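PDB 5F7U: cycloalternan-forming enzyme from Listeria monocytogenes serovar 1/2a, which is a multidomain carbohydrate-active enzyme of glycoside hydrolase family 31, built around a TIM barrel flanked by beta-rich domains and a family 6 carbohydrate-binding module. Local coordinates for residues Thr23-Arg28 with Val36-Thr41; Ile92-Lys97 with Gly109-Tyr114; Ala859-Ser864 with Gly935-Pro940. The protein carries 1 engineered substitution. All coordinates share one frame; numbering follows the deposited sequence.

Contact 1. Residues Thr23-Arg28 with Val36-Thr41; sequences TERSPR and VILNIT
S26 and I37 form an antiparallel hydrogen-bonded pair (S26 N to I37 O 2.8 Å, I37 N to S26 O 2.9 Å), and R25 with L38 the adjoining non-hydrogen-bonded pair, of a beta hairpin, strands 25-26 and 36-43, in the E-set-like N-terminal beta region. On the N-terminal side of R25 a side chain reinforces the backbone pairing: N39 reaches E24 O with its backbone N (3.0 Å) and with ND2 (3.1 Å), from opposite faces of the carbonyl plane. K80 occupies N39 OD1, so both ends of the amide are engaged and its orientation is fixed. R25 suits a buried place because its two parts do different work. Its methylenes run alongside the apolar branches, CG 3.8 Å from L38 CD2, while a bend at chi3 (73°) lets NE and NH1 both grip R28 O, which lies in the guanidinium plane. T23 CG2 meets T41 CG2 at 3.6 Å. R28 in turn forms a salt bridge with E24, NE (2.9 Å) and NH2 both on E24 OE1. Three backbone bonds and the N39 amide join the segments, while the arginine and glutamate bonds lie within 23-28 and brace the bend at the cis peptide before P27.

Contact 2. Residues Ile92-Lys97 with Gly109-Tyr114; sequences ITYTTK and GPFTFY
Strands 91-100 and 106-129 form an antiparallel beta hairpin in the N-terminal beta region, consistent with the immunoglobulin-like sandwich of E-set domains, and 92-97 meets 109-114 along it at 151° between strand directions. I92 with F113 and Y94 with F111 are hydrogen-bonded pairs, each closed by two backbone bonds, for example Y94 N to F111 O at 2.9 Å and F111 N to Y94 O at 2.8 Å. All four side chains lie on one face, where F113 packs on V36 and Y94 on L38 of strand 36-43. F113 CG stands between its backbone N and carbonyl carbon (chi1 63°), which swings the ring across to I92, whose CB lies over one ring face, 3.8 Å from the F113 ring centroid, in a CH-pi contact. F111 CB likewise sits over a face of the Y94 ring, 4.1 Å from its centroid. Y94 CE2 approaches the edge of the F113 ring, and the Y94 hydroxyl is hydrogen-bonded to H9. G109, beside the Y94 carbonyl, has backbone angles (phi 116°) that suit glycine; a cis peptide then leads into P110. The other face carries threonines, whose beta-branching favours an extended strand and whose hydroxyls suit partial exposure, and there T93 OG1 and T112 OG1 share a hydrogen bond of 2.7 Å.

Contact 3. Residues Ala859-Ser864 with Gly935-Pro940; sequences ANEKVS and GVNHAP
E861 and V936 lie opposite each other, their CA atoms 4.7 Å apart, where a G1 beta bulge formed by E861 and K862 against D857 meets a loop without regular structure. E861 takes up left-handed backbone angles at the start of strand 862-867, and its carbonyl oxygen receives V936 N at 3.1 Å from well above the carbonyl plane; G935 N adds a weak, strongly bent bond to the same E861 O. The positive phi of G935 (71°) favours glycine at this point of the loop. In return V936 O receives a CA-H...O contact from E861 CA at 3.1 Å; this buried oxygen has no conventional hydrogen-bond partner in the model.

The E861 side chain runs extended beyond CG, across N937, and ends with OE1 3.0 Å from N937 ND2. The amide nitrogen approaches from above the carboxylate plane, and the two flat groups stand 81° apart, joined by a single N-H...O bond. A charged carboxylate suits this partly exposed place, since a water that donates to G935 O (2.8 Å) also reaches E861 OE2 weakly. Behind the polar atoms, V863 CG2 and V936 CG2 touch at 3.9 Å, with the side chains crossing at about a right angle. V936 CG2 sits between its own backbone N and carbonyl carbon, a position that directs this methyl at the strand.

Strand 862-867 runs between 848-857 and 929-934 in an antiparallel sheet, so the loop following 929-934 passes beside the start of its own neighbour. V936 packs on P883, the backbone of N937 bonds to T881, and the N937 side chain rests on V1060 and K1062 of strand 1054-1062, joining this sheet to the family 6 carbohydrate-binding module.

Overall arrangement
Contacts 1 and 2 are neighbours in the N-terminal beta region, their centres about 11 Å apart, and they touch: R25 NH2 of contact 1 lies 2.9 Å from Y94 OH of contact 2, a probable hydrogen bond, and L38 CD2 packs on the same hydroxyl at 3.5 Å. A glycan site formed by Y8, W43, N75 and N76 lies closer to contact 1, with the T41 side chain about 4 Å from a bound glucose and the F111 side chain about 11 Å from one; N76 also bonds to T41 OG1. Contact 3 lies on the opposite side of the chain's centre, about 78 Å from contact 1 and 83 Å from contact 2 between centres.

Contact 1. Residues Thr23-Arg28 with Val36-Thr41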
ATOM      1  N   THR A  23      32.909  13.078  14.803  1.00 13.35           N
ATOM      2  CA  THR A  23      33.860  12.473  15.749  1.00 13.31           C
ATOM      3  C   THR A  23      33.781  10.945  15.737  1.00 13.01           C
ATOM      4  O   THR A  23      33.976  10.280  16.775  1.00 12.53           O
ATOM      5  CB  THR A  23      33.638  12.995  17.173  1.00 13.88           C
ATOM      6  OG1 THR A  23      32.262  12.797  17.550  1.00 14.69           O
ATOM      7  CG2 THR A  23      34.013  14.496  17.256  1.00 14.13           C
ATOM      8  N   GLU A  24      33.536  10.402  14.546  1.00 12.75           N
ATOM      9  CA  GLU A  24      33.357   8.948  14.343  1.00 13.08           C
ATOM     10  C   GLU A  24      34.643   8.288  13.854  1.00 13.02           C
ATOM     11  O   GLU A  24      35.625   8.965  13.507  1.00 13.30           O
ATOM     12  CB  GLU A  24      32.267   8.691  13.303  1.00 13.33           C
ATOM     13  CG  GLU A  24      30.873   9.136  13.727  1.00 13.55           C
ATOM     14  CD  GLU A  24      29.768   8.612  12.813  1.00 14.17           C
ATOM     15  OE1 GLU A  24      30.033   7.709  11.966  1.00 14.72           O
ATOM     16  OE2 GLU A  24      28.624   9.099  12.960  1.00 14.41           O
ATOM     17  N   ARG A  25      34.622   6.959  13.820  1.00 13.11           N
ATOM     18  CA  ARG A  25      35.655   6.169  13.164  1.00 13.70           C
ATOM     19  C   ARG A  25      35.199   5.859  11.743  1.00 14.09           C
ATOM     20  O   ARG A  25      34.021   5.567  11.518  1.00 14.43           O
ATOM     21  CB  ARG A  25      35.854   4.873  13.930  1.00 13.69           C
ATOM     22  CG  ARG A  25      36.740   3.854  13.222  1.00 14.07           C
ATOM     23  CD  ARG A  25      37.010   2.700  14.163  1.00 14.36           C
ATOM     24  NE  ARG A  25      35.828   1.838  14.345  1.00 14.20           N
ATOM     25  CZ  ARG A  25      35.433   1.355  15.517  1.00 14.09           C
ATOM     26  NH1 ARG A  25      34.412   0.515  15.559  1.00 14.46           N
ATOM     27  NH2 ARG A  25      36.042   1.716  16.651  1.00 14.12           N
ATOM     28  N   SER A  26      36.119   5.923  10.790  1.00 14.44           N
ATOM     29  CA  SER A  26      35.777   5.610   9.398  1.00 15.80           C
ATOM     30  C   SER A  26      36.817   4.657   8.803  1.00 16.18           C
ATOM     31  O   SER A  26      38.014   4.962   8.884  1.00 16.55           O
ATOM     32  CB  SER A  26      35.662   6.889   8.561  1.00 16.74           C
ATOM     33  OG  SER A  26      35.291   6.565   7.220  1.00 18.99           O
ATOM     34  N   PRO A  27      36.403   3.497   8.260  1.00 16.26           N
ATOM     35  CA  PRO A  27      35.034   2.963   8.321  1.00 16.27           C
ATOM     36  C   PRO A  27      34.609   2.624   9.740  1.00 15.57           C
ATOM     37  O   PRO A  27      35.453   2.337  10.591  1.00 15.57           O
ATOM     38  CB  PRO A  27      35.119   1.657   7.523  1.00 17.02           C
ATOM     39  CG  PRO A  27      36.513   1.550   7.001  1.00 17.69           C
ATOM     40  CD  PRO A  27      37.370   2.483   7.812  1.00 17.36           C
ATOM     41  N   ARG A  28      33.299   2.614   9.996  1.00 15.69           N
ATOM     42  CA  ARG A  28      32.803   2.230  11.326  1.00 15.54           C
ATOM     43  C   ARG A  28      33.252   0.813  11.702  1.00 16.01           C
ATOM     44  O   ARG A  28      33.689   0.581  12.827  1.00 16.18           O
ATOM     45  CB  ARG A  28      31.271   2.342  11.376  1.00 15.97           C
ATOM     46  CG  ARG A  28      30.797   3.797  11.385  1.00 15.49           C
ATOM     47  CD  ARG A  28      29.276   3.840  11.346  1.00 16.07           C
ATOM     48  NE  ARG A  28      28.778   5.216  11.297  1.00 16.07           N
ATOM     49  CZ  ARG A  28      27.577   5.579  10.842  1.00 16.42           C
ATOM     50  NH1 ARG A  28      26.721   4.672  10.340  1.00 16.78           N
ATOM     51  NH2 ARG A  28      27.234   6.872  10.886  1.00 15.66           N
ATOM     52  N   VAL A  36      42.026   2.986   8.493  1.00 18.23           N
ATOM     53  CA  VAL A  36      41.124   3.336   9.601  1.00 17.47           C
ATOM     54  C   VAL A  36      41.494   4.719  10.123  1.00 17.02           C
ATOM     55  O   VAL A  36      42.621   4.945  10.582  1.00 17.23           O
ATOM     56  CB  VAL A  36      41.171   2.296  10.736  1.00 17.19           C
ATOM     57  CG1 VAL A  36      40.214   2.675  11.879  1.00 16.78           C
ATOM     58  CG2 VAL A  36      40.845   0.899  10.198  1.00 17.57           C
ATOM     59  N   ILE A  37      40.541   5.641  10.015  1.00 16.48           N
ATOM     60  CA  ILE A  37      40.700   7.010  10.514  1.00 16.44           C
ATOM     61  C   ILE A  37      39.809   7.253  11.720  1.00 15.36           C
ATOM     62  O   ILE A  37      38.622   6.875  11.720  1.00 14.92           O
ATOM     63  CB  ILE A  37      40.351   8.059   9.419  1.00 17.24           C
ATOM     64  CG1 ILE A  37      41.242   7.876   8.172  1.00 18.71           C
ATOM     65  CG2 ILE A  37      40.430   9.503   9.957  1.00 17.69           C
ATOM     66  CD1 ILE A  37      42.719   8.134   8.394  1.00 19.71           C
ATOM     67  N   LEU A  38      40.374   7.914  12.727  1.00 14.71           N
ATOM     68  CA  LEU A  38      39.620   8.339  13.906  1.00 14.41           C
ATOM     69  C   LEU A  38      39.474   9.848  13.935  1.00 14.44           C
ATOM     70  O   LEU A  38      40.468  10.586  13.935  1.00 15.04           O
ATOM     71  CB  LEU A  38      40.287   7.852  15.193  1.00 14.57           C
ATOM     72  CG  LEU A  38      40.750   6.407  15.268  1.00 14.64           C
ATOM     73  CD1 LEU A  38      41.487   6.215  16.595  1.00 15.48           C
ATOM     74  CD2 LEU A  38      39.582   5.432  15.164  1.00 14.69           C
ATOM     75  N   ASN A  39      38.227  10.297  13.951  1.00 13.96           N
ATOM     76  CA  ASN A  39      37.924  11.723  14.072  1.00 13.91           C
ATOM     77  C   ASN A  39      37.667  12.074  15.528  1.00 13.91           C
ATOM     78  O   ASN A  39      36.802  11.482  16.162  1.00 13.93           O
ATOM     79  CB  ASN A  39      36.740  12.083  13.182  1.00 13.84           C
ATOM     80  CG  ASN A  39      37.050  11.837  11.724  1.00 14.43           C
ATOM     81  OD1 ASN A  39      37.825  12.579  11.134  1.00 14.95           O
ATOM     82  ND2 ASN A  39      36.506  10.752  11.154  1.00 14.46           N
ATOM     83  N   ILE A  40      38.435  13.035  16.035  1.00 13.78           N
ATOM     84  CA  ILE A  40      38.439  13.385  17.468  1.00 13.94           C
ATOM     85  C   ILE A  40      38.248  14.888  17.629  1.00 14.04           C
ATOM     86  O   ILE A  40      38.803  15.655  16.847  1.00 14.45           O
ATOM     87  CB  ILE A  40      39.804  12.967  18.087  1.00 14.46           C
ATOM     88  CG1 ILE A  40      40.052  11.464  17.852  1.00 14.35           C
ATOM     89  CG2 ILE A  40      39.890  13.332  19.574  1.00 15.24           C
ATOM     90  CD1 ILE A  40      41.535  11.078  17.926  1.00 15.18           C
ATOM     91  N   THR A  41      37.480  15.319  18.643  1.00 13.83           N
ATOM     92  CA  THR A  41      37.353  16.761  18.909  1.00 14.12           C
ATOM     93  C   THR A  41      37.901  17.119  20.274  1.00 14.71           C
ATOM     94  O   THR A  41      37.867  16.296  21.196  1.00 14.38           O
ATOM     95  CB  THR A  41      35.903  17.293  18.721  1.00 14.20           C
ATOM     96  OG1 THR A  41      35.890  18.727  18.627  1.00 14.79           O
ATOM     97  CG2 THR A  41      34.957  16.847  19.827  1.00 14.42           C
TER

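Contact 2. Residues Ile92-Lys97 with Gly109-Tyr114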
ATOM      1  N   ILE A  92      41.647  -4.723  17.404  1.00 19.35           N
ATOM      2  CA  ILE A  92      42.235  -3.429  17.743  1.00 19.21           C
ATOM      3  C   ILE A  92      41.467  -2.814  18.902  1.00 18.80           C
ATOM      4  O   ILE A  92      40.238  -2.745  18.852  1.00 18.52           O
ATOM      5  CB  ILE A  92      42.232  -2.482  16.515  1.00 18.69           C
ATOM      6  CG1 ILE A  92      42.853  -3.157  15.257  1.00 19.57           C
ATOM      7  CG2 ILE A  92      42.829  -1.120  16.850  1.00 18.68           C
ATOM      8  CD1 ILE A  92      44.159  -3.896  15.426  1.00 20.72           C
ATOM      9  N   THR A  93      42.189  -2.371  19.935  1.00 19.22           N
ATOM     10  CA  THR A  93      41.575  -1.639  21.052  1.00 19.17           C
ATOM     11  C   THR A  93      42.301  -0.309  21.249  1.00 18.88           C
ATOM     12  O   THR A  93      43.529  -0.292  21.318  1.00 19.24           O
ATOM     13  CB  THR A  93      41.581  -2.480  22.340  1.00 20.76           C
ATOM     14  OG1 THR A  93      40.799  -3.671  22.125  1.00 21.28           O
ATOM     15  CG2 THR A  93      41.001  -1.700  23.531  1.00 20.88           C
ATOM     16  N   TYR A  94      41.551   0.788  21.344  1.00 17.69           N
ATOM     17  CA  TYR A  94      42.179   2.119  21.430  1.00 17.39           C
ATOM     18  C   TYR A  94      41.439   3.060  22.363  1.00 17.31           C
ATOM     19  O   TYR A  94      40.243   2.899  22.609  1.00 16.78           O
ATOM     20  CB  TYR A  94      42.328   2.756  20.027  1.00 16.37           C
ATOM     21  CG  TYR A  94      41.013   3.129  19.353  1.00 15.76           C
ATOM     22  CD1 TYR A  94      40.445   4.401  19.540  1.00 15.40           C
ATOM     23  CD2 TYR A  94      40.335   2.214  18.533  1.00 15.54           C
ATOM     24  CE1 TYR A  94      39.227   4.744  18.940  1.00 14.82           C
ATOM     25  CE2 TYR A  94      39.115   2.552  17.935  1.00 15.03           C
ATOM     26  CZ  TYR A  94      38.574   3.817  18.144  1.00 14.67           C
ATOM     27  OH  TYR A  94      37.374   4.164  17.532  1.00 14.40           O
ATOM     28  N   THR A  95      42.169   4.065  22.841  1.00 17.90           N
ATOM     29  CA  THR A  95      41.645   5.136  23.671  1.00 18.11           C
ATOM     30  C   THR A  95      42.166   6.422  23.038  1.00 17.85           C
ATOM     31  O   THR A  95      43.353   6.534  22.722  1.00 18.65           O
ATOM     32  CB  THR A  95      42.147   4.986  25.126  1.00 19.67           C
ATOM     33  OG1 THR A  95      41.680   3.743  25.664  1.00 20.73           O
ATOM     34  CG2 THR A  95      41.669   6.130  26.038  1.00 20.04           C
ATOM     35  N   THR A  96      41.272   7.376  22.810  1.00 17.42           N
ATOM     36  CA  THR A  96      41.674   8.669  22.245  1.00 17.04           C
ATOM     37  C   THR A  96      41.907   9.630  23.395  1.00 17.91           C
ATOM     38  O   THR A  96      41.191   9.575  24.394  1.00 18.10           O
ATOM     39  CB  THR A  96      40.631   9.204  21.239  1.00 16.33           C
ATOM     40  OG1 THR A  96      39.353   9.274  21.877  1.00 15.96           O
ATOM     41  CG2 THR A  96      40.556   8.262  20.043  1.00 15.64           C
ATOM     42  N   LYS A  97      42.924  10.482  23.269  1.00 18.34           N
ATOM     43  CA  LYS A  97      43.347  11.363  24.370  1.00 19.41           C
ATOM     44  C   LYS A  97      43.675  12.769  23.904  1.00 19.44           C
ATOM     45  O   LYS A  97      44.205  12.953  22.811  1.00 18.81           O
ATOM     46  CB  LYS A  97      44.575  10.803  25.108  1.00 20.88           C
ATOM     47  CG  LYS A  97      44.314   9.472  25.784  1.00 21.81           C
ATOM     48  CD  LYS A  97      45.383   9.163  26.810  1.00 23.81           C
ATOM     49  CE  LYS A  97      44.947   7.992  27.660  1.00 25.04           C
ATOM     50  NZ  LYS A  97      45.992   7.734  28.696  1.00 26.78           N
ATOM     51  N   GLY A 109      36.984   6.149  25.401  1.00 19.02           N
ATOM     52  CA  GLY A 109      37.247   4.724  25.203  1.00 19.31           C
ATOM     53  C   GLY A 109      37.443   3.971  26.502  1.00 20.43           C
ATOM     54  O   GLY A 109      37.132   4.520  27.566  1.00 21.28           O
ATOM     55  N   PRO A 110      37.981   2.745  26.447  1.00 20.83           N
ATOM     56  CA  PRO A 110      38.494   2.114  25.221  1.00 19.89           C
ATOM     57  C   PRO A 110      37.406   1.647  24.249  1.00 19.27           C
ATOM     58  O   PRO A 110      36.279   1.411  24.665  1.00 19.23           O
ATOM     59  CB  PRO A 110      39.246   0.886  25.753  1.00 21.16           C
ATOM     60  CG  PRO A 110      38.559   0.565  27.035  1.00 22.35           C
ATOM     61  CD  PRO A 110      38.204   1.892  27.637  1.00 22.16           C
ATOM     62  N   PHE A 111      37.767   1.548  22.972  1.00 18.23           N
ATOM     63  CA  PHE A 111      36.896   1.011  21.923  1.00 17.50           C
ATOM     64  C   PHE A 111      37.597  -0.143  21.213  1.00 17.84           C
ATOM     65  O   PHE A 111      38.808  -0.083  20.945  1.00 17.98           O
ATOM     66  CB  PHE A 111      36.544   2.106  20.902  1.00 16.83           C
ATOM     67  CG  PHE A 111      35.958   3.347  21.515  1.00 16.82           C
ATOM     68  CD1 PHE A 111      34.644   3.354  22.014  1.00 17.04           C
ATOM     69  CD2 PHE A 111      36.714   4.521  21.584  1.00 16.66           C
ATOM     70  CE1 PHE A 111      34.099   4.522  22.563  1.00 17.00           C
ATOM     71  CE2 PHE A 111      36.170   5.695  22.131  1.00 16.88           C
ATOM     72  CZ  PHE A 111      34.863   5.690  22.614  1.00 16.73           C
ATOM     73  N   THR A 112      36.852  -1.205  20.929  1.00 17.88           N
ATOM     74  CA  THR A 112      37.439  -2.362  20.262  1.00 18.22           C
ATOM     75  C   THR A 112      36.767  -2.566  18.920  1.00 17.52           C
ATOM     76  O   THR A 112      35.555  -2.380  18.813  1.00 17.16           O
ATOM     77  CB  THR A 112      37.339  -3.635  21.148  1.00 19.39           C
ATOM     78  OG1 THR A 112      38.106  -3.447  22.343  1.00 20.39           O
ATOM     79  CG2 THR A 112      37.845  -4.919  20.409  1.00 19.97           C
ATOM     80  N   PHE A 113      37.552  -2.912  17.896  1.00 17.32           N
ATOM     81  CA  PHE A 113      36.969  -3.450  16.658  1.00 17.11           C
ATOM     82  C   PHE A 113      37.726  -4.677  16.198  1.00 17.79           C
ATOM     83  O   PHE A 113      38.913  -4.845  16.525  1.00 18.46           O
ATOM     84  CB  PHE A 113      36.827  -2.389  15.533  1.00 16.28           C
ATOM     85  CG  PHE A 113      38.137  -1.794  15.031  1.00 15.91           C
ATOM     86  CD1 PHE A 113      38.861  -2.391  13.989  1.00 16.13           C
ATOM     87  CD2 PHE A 113      38.609  -0.586  15.559  1.00 15.48           C
ATOM     88  CE1 PHE A 113      40.037  -1.807  13.510  1.00 16.06           C
ATOM     89  CE2 PHE A 113      39.778   0.013  15.084  1.00 15.57           C
ATOM     90  CZ  PHE A 113      40.500  -0.600  14.057  1.00 15.91           C
ATOM     91  N   TYR A 114      37.017  -5.544  15.478  1.00 18.16           N
ATOM     92  CA  TYR A 114      37.580  -6.787  14.971  1.00 19.05           C
ATOM     93  C   TYR A 114      37.555  -6.726  13.451  1.00 18.46           C
ATOM     94  O   TYR A 114      36.503  -6.509  12.849  1.00 18.61           O
ATOM     95  CB  TYR A 114      36.784  -7.996  15.463  1.00 20.40           C
ATOM     96  CG  TYR A 114      36.595  -8.037  16.962  1.00 21.70           C
ATOM     97  CD1 TYR A 114      37.531  -8.677  17.792  1.00 22.94           C
ATOM     98  CD2 TYR A 114      35.459  -7.450  17.560  1.00 22.08           C
ATOM     99  CE1 TYR A 114      37.348  -8.707  19.172  1.00 24.38           C
ATOM    100  CE2 TYR A 114      35.275  -7.490  18.933  1.00 23.14           C
ATOM    101  CZ  TYR A 114      36.216  -8.120  19.728  1.00 24.41           C
ATOM    102  OH  TYR A 114      36.016  -8.158  21.097  1.00 26.05           O
TER

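Contact 3. Residues Ala859-Ser864 with Gly935-Pro940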
ATOM      1  N   ALA A 859     -25.930 -16.676 -25.395  1.00 22.86           N
ATOM      2  CA  ALA A 859     -26.102 -17.534 -26.556  1.00 23.80           C
ATOM      3  C   ALA A 859     -27.529 -18.097 -26.618  1.00 24.59           C
ATOM      4  O   ALA A 859     -28.050 -18.364 -27.708  1.00 25.38           O
ATOM      5  CB  ALA A 859     -25.078 -18.650 -26.533  1.00 24.33           C
ATOM      6  N   ASN A 860     -28.155 -18.241 -25.446  1.00 24.52           N
ATOM      7  CA  ASN A 860     -29.567 -18.629 -25.336  1.00 25.39           C
ATOM      8  C   ASN A 860     -30.452 -17.500 -24.775  1.00 25.28           C
ATOM      9  O   ASN A 860     -31.550 -17.739 -24.264  1.00 25.30           O
ATOM     10  CB  ASN A 860     -29.678 -19.917 -24.524  1.00 25.92           C
ATOM     11  CG  ASN A 860     -29.043 -21.093 -25.234  1.00 26.57           C
ATOM     12  OD1 ASN A 860     -29.614 -21.637 -26.181  1.00 27.46           O
ATOM     13  ND2 ASN A 860     -27.853 -21.488 -24.789  1.00 26.44           N
ATOM     14  N   GLU A 861     -29.938 -16.272 -24.898  1.00 24.96           N
ATOM     15  CA  GLU A 861     -30.590 -15.033 -24.467  1.00 25.11           C
ATOM     16  C   GLU A 861     -31.042 -15.040 -23.004  1.00 24.67           C
ATOM     17  O   GLU A 861     -32.145 -14.613 -22.688  1.00 25.01           O
ATOM     18  CB  GLU A 861     -31.696 -14.589 -25.441  1.00 26.70           C
ATOM     19  CG  GLU A 861     -31.161 -14.199 -26.823  1.00 27.91           C
ATOM     20  CD  GLU A 861     -32.178 -13.517 -27.731  1.00 29.70           C
ATOM     21  OE1 GLU A 861     -31.747 -12.921 -28.757  1.00 30.30           O
ATOM     22  OE2 GLU A 861     -33.397 -13.590 -27.449  1.00 30.55           O
ATOM     23  N   LYS A 862     -30.155 -15.497 -22.123  1.00 23.94           N
ATOM     24  CA  LYS A 862     -30.471 -15.690 -20.707  1.00 23.91           C
ATOM     25  C   LYS A 862     -29.310 -15.273 -19.817  1.00 22.58           C
ATOM     26  O   LYS A 862     -28.162 -15.439 -20.179  1.00 21.55           O
ATOM     27  CB  LYS A 862     -30.783 -17.169 -20.483  1.00 25.87           C
ATOM     28  CG  LYS A 862     -31.298 -17.521 -19.103  1.00 27.71           C
ATOM     29  CD  LYS A 862     -31.681 -18.998 -19.048  1.00 29.64           C
ATOM     30  CE  LYS A 862     -32.865 -19.291 -19.951  1.00 31.35           C
ATOM     31  NZ  LYS A 862     -33.276 -20.729 -19.901  1.00 33.86           N
ATOM     32  N   VAL A 863     -29.634 -14.674 -18.674  1.00 21.69           N
ATOM     33  CA  VAL A 863     -28.673 -14.480 -17.592  1.00 20.90           C
ATOM     34  C   VAL A 863     -29.405 -14.965 -16.350  1.00 21.21           C
ATOM     35  O   VAL A 863     -30.542 -14.569 -16.104  1.00 21.25           O
ATOM     36  CB  VAL A 863     -28.230 -13.007 -17.435  1.00 20.17           C
ATOM     37  CG1 VAL A 863     -27.356 -12.818 -16.192  1.00 19.66           C
ATOM     38  CG2 VAL A 863     -27.418 -12.559 -18.645  1.00 19.87           C
ATOM     39  N   SER A 864     -28.753 -15.828 -15.582  1.00 21.29           N
ATOM     40  CA  SER A 864     -29.348 -16.325 -14.347  1.00 22.20           C
ATOM     41  C   SER A 864     -28.548 -15.835 -13.159  1.00 21.91           C
ATOM     42  O   SER A 864     -27.320 -15.802 -13.201  1.00 21.65           O
ATOM     43  CB  SER A 864     -29.427 -17.848 -14.367  1.00 22.75           C
ATOM     44  OG  SER A 864     -30.151 -18.278 -15.511  1.00 23.63           O
ATOM     45  N   GLY A 935     -34.573 -13.261 -22.834  1.00 23.09           N
ATOM     46  CA  GLY A 935     -34.544 -12.431 -24.029  1.00 23.41           C
ATOM     47  C   GLY A 935     -33.468 -11.364 -24.036  1.00 22.37           C
ATOM     48  O   GLY A 935     -33.596 -10.374 -24.757  1.00 22.69           O
ATOM     49  N   VAL A 936     -32.409 -11.566 -23.254  1.00 21.45           N
ATOM     50  CA  VAL A 936     -31.324 -10.567 -23.129  1.00 20.23           C
ATOM     51  C   VAL A 936     -30.098 -10.923 -23.953  1.00 20.12           C
ATOM     52  O   VAL A 936     -29.746 -12.088 -24.082  1.00 20.69           O
ATOM     53  CB  VAL A 936     -30.857 -10.383 -21.670  1.00 19.60           C
ATOM     54  CG1 VAL A 936     -31.957  -9.730 -20.845  1.00 19.94           C
ATOM     55  CG2 VAL A 936     -30.425 -11.718 -21.055  1.00 19.75           C
ATOM     56  N   ASN A 937     -29.450  -9.899 -24.494  1.00 19.67           N
ATOM     57  CA  ASN A 937     -28.143 -10.050 -25.112  1.00 19.52           C
ATOM     58  C   ASN A 937     -27.102  -9.209 -24.419  1.00 18.45           C
ATOM     59  O   ASN A 937     -27.440  -8.405 -23.549  1.00 17.77           O
ATOM     60  CB  ASN A 937     -28.224  -9.716 -26.590  1.00 20.15           C
ATOM     61  CG  ASN A 937     -28.859 -10.833 -27.365  1.00 22.04           C
ATOM     62  OD1 ASN A 937     -28.310 -11.937 -27.436  1.00 23.42           O
ATOM     63  ND2 ASN A 937     -30.003 -10.566 -27.946  1.00 22.63           N
ATOM     64  N   HIS A 938     -25.837  -9.436 -24.770  1.00 18.32           N
ATOM     65  CA  HIS A 938     -24.754  -8.548 -24.330  1.00 17.84           C
ATOM     66  C   HIS A 938     -25.175  -7.102 -24.588  1.00 17.32           C
ATOM     67  O   HIS A 938     -25.814  -6.811 -25.605  1.00 17.49           O
ATOM     68  CB  HIS A 938     -23.448  -8.877 -25.061  1.00 18.32           C
ATOM     69  CG  HIS A 938     -22.271  -8.085 -24.571  1.00 18.43           C
ATOM     70  ND1 HIS A 938     -22.098  -6.748 -24.864  1.00 18.34           N
ATOM     71  CD2 HIS A 938     -21.207  -8.447 -23.819  1.00 18.58           C
ATOM     72  CE1 HIS A 938     -20.976  -6.321 -24.309  1.00 18.09           C
ATOM     73  NE2 HIS A 938     -20.415  -7.332 -23.675  1.00 18.42           N
ATOM     74  N   ALA A 939     -24.842  -6.192 -23.664  1.00 16.80           N
ATOM     75  CA  ALA A 939     -25.305  -4.811 -23.785  1.00 16.68           C
ATOM     76  C   ALA A 939     -24.825  -4.173 -25.090  1.00 16.85           C
ATOM     77  O   ALA A 939     -23.801  -4.599 -25.635  1.00 17.00           O
ATOM     78  CB  ALA A 939     -24.851  -3.987 -22.589  1.00 16.39           C
ATOM     79  N   PRO A 940     -25.559  -3.160 -25.605  1.00 17.26           N
ATOM     80  CA  PRO A 940     -25.158  -2.598 -26.889  1.00 17.46           C
ATOM     81  C   PRO A 940     -23.792  -1.912 -26.835  1.00 17.36           C
ATOM     82  O   PRO A 940     -23.353  -1.468 -25.757  1.00 17.26           O
ATOM     83  CB  PRO A 940     -26.228  -1.531 -27.165  1.00 17.78           C
ATOM     84  CG  PRO A 940     -27.413  -1.966 -26.364  1.00 18.01           C
ATOM     85  CD  PRO A 940     -26.823  -2.568 -25.126  1.00 17.61           C
TER
HETATM   86  O   HOH W   1     -34.452 -16.445 -22.912  1.00 37.01           O
HETATM   87  O   HOH W   2     -34.712 -10.456 -27.376  1.00 34.12           O